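Local coordinates for alpha-L-rhamnosidase (Klebsiella oxytoca, PDB 4XHC), which hydrolyses terminal alpha-L-rhamnose residues from glycosides as a two-domain enzyme of glycoside hydrolase family 78, at residues A223-T226 and L227-C230. Residues are numbered along the deposited sequence; the frame is centred on the assembly and turned at random.
Sequences AVLT and LQNC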
loop_
_atom_site.group_PDB
_atom_site.type_symbol
_atom_site.label_atom_id
_atom_site.label_comp_id
_atom_site.label_asym_id
_atom_site.label_seq_id
_atom_site.Cartn_x
_atom_site.Cartn_y
_atom_site.Cartn_z
ATOM N N ALA A 223 -26.381 21.455 -3.155
ATOM C CA ALA A 223 -25.410 22.482 -3.537
ATOM C C ALA A 223 -24.514 22.890 -2.378
ATOM O O ALA A 223 -23.303 22.938 -2.510
ATOM C CB ALA A 223 -26.131 23.702 -4.081
ATOM N N VAL A 224 -25.125 23.182 -1.240
ATOM C CA VAL A 224 -24.382 23.626 -0.066
ATOM C C VAL A 224 -23.378 22.571 0.390
ATOM O O VAL A 224 -22.245 22.916 0.724
ATOM C CB VAL A 224 -25.333 24.014 1.096
ATOM C CG1 VAL A 224 -24.563 24.249 2.391
ATOM C CG2 VAL A 224 -26.129 25.263 0.733
ATOM N N LEU A 225 -23.780 21.298 0.408
ATOM C CA LEU A 225 -22.864 20.210 0.800
ATOM C C LEU A 225 -21.698 20.120 -0.172
ATOM O O LEU A 225 -20.564 19.867 0.240
ATOM C CB LEU A 225 -23.584 18.860 0.867
ATOM C CG LEU A 225 -22.723 17.631 1.214
ATOM C CD1 LEU A 225 -21.966 17.826 2.526
ATOM C CD2 LEU A 225 -23.572 16.359 1.255
ATOM N N THR A 226 -21.991 20.332 -1.456
ATOM C CA THR A 226 -20.976 20.344 -2.499
ATOM C C THR A 226 -19.913 21.385 -2.205
ATOM O O THR A 226 -18.718 21.099 -2.272
ATOM C CB THR A 226 -21.580 20.642 -3.889
ATOM O OG1 THR A 226 -22.695 19.773 -4.129
ATOM C CG2 THR A 226 -20.543 20.435 -4.969
ATOM N N LEU A 227 -20.339 22.603 -1.904
ATOM C CA LEU A 227 -19.387 23.671 -1.621
ATOM C C LEU A 227 -18.595 23.347 -0.358
ATOM O O LEU A 227 -17.381 23.528 -0.321
ATOM C CB LEU A 227 -20.095 25.028 -1.474
ATOM C CG LEU A 227 -19.181 26.200 -1.087
ATOM C CD1 LEU A 227 -18.089 26.429 -2.124
ATOM C CD2 LEU A 227 -20.002 27.461 -0.887
ATOM N N GLN A 228 -19.293 22.873 0.667
ATOM C CA GLN A 228 -18.664 22.569 1.939
ATOM C C GLN A 228 -17.485 21.620 1.798
ATOM O O GLN A 228 -16.444 21.832 2.403
ATOM C CB GLN A 228 -19.676 21.963 2.894
ATOM C CG GLN A 228 -19.076 21.611 4.241
ATOM C CD GLN A 228 -20.135 21.258 5.252
ATOM O OE1 GLN A 228 -20.630 20.133 5.277
ATOM N NE2 GLN A 228 -20.493 22.222 6.094
ATOM N N ASN A 229 -17.650 20.573 1.007
ATOM C CA ASN A 229 -16.581 19.592 0.848
ATOM C C ASN A 229 -15.429 20.103 -0.024
ATOM O O ASN A 229 -14.292 19.643 0.107
ATOM C CB ASN A 229 -17.131 18.252 0.339
ATOM C CG ASN A 229 -17.908 17.493 1.413
ATOM O OD1 ASN A 229 -17.907 17.870 2.583
ATOM N ND2 ASN A 229 -18.589 16.431 1.015
ATOM N N CYS A 230 -15.716 21.071 -0.885
ATOM C CA CYS A 230 -14.691 21.691 -1.711
ATOM C C CYS A 230 -13.890 22.764 -0.951
ATOM O O CYS A 230 -12.752 23.061 -1.315
ATOM C CB CYS A 230 -15.326 22.264 -2.985
ATOM S SG CYS A 230 -15.695 21.008 -4.237
#
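Leu225 lays its CD1 methyl against the amide ends of Gln228 and Asn229 in the following turn, 3.8 Å from Gln228 OE1 and 4.0 Å from Asn229 ND2. CB sets off away from the next turn, but with CG anti to the backbone N (chi1 178°) the end of the leucine side chain comes back near it, and it passes both amides at a slant. Both amide NH2 groups are hydrogen-bonded elsewhere, Gln228 NE2 to Ala202 O and Asn229 ND2 to His102 O. These two hydrogen bonds probably set which way the amides are turned, and the methyl simply lies against their polar ends. Gln228 runs out extended to get there, while Asn229 has its CG beside its own backbone N (chi1 -73°), which keeps the amide close to the helix, CG lying 3.8 Å from Leu225 O.

All this rides on the last two turns of helix 214-230, in the catalytic domain, which in this family is an (alpha/alpha)6 barrel. The i to i+4 bonds are regular through Asn229 N to Leu225 O, at 3.1 Å. The last, Cys230 N to Thr226 O, is weak, 3.3 Å with an N-H...O angle of 143°, and Cys230 SG sits 3.6 Å from that same carbonyl oxygen.

Around the helix from the amides, Thr226 turns OG1 beside its backbone N, where it is hydrogen-bonded to Val222 O one turn back and to Phe504 N from another part of the chain. Leu227 packs its isobutyl group on Gln253 and Val256 of helix 247-259, and Cys230, whose side chain is about 9 Å from the bound rhamnose, touches Gln253 too.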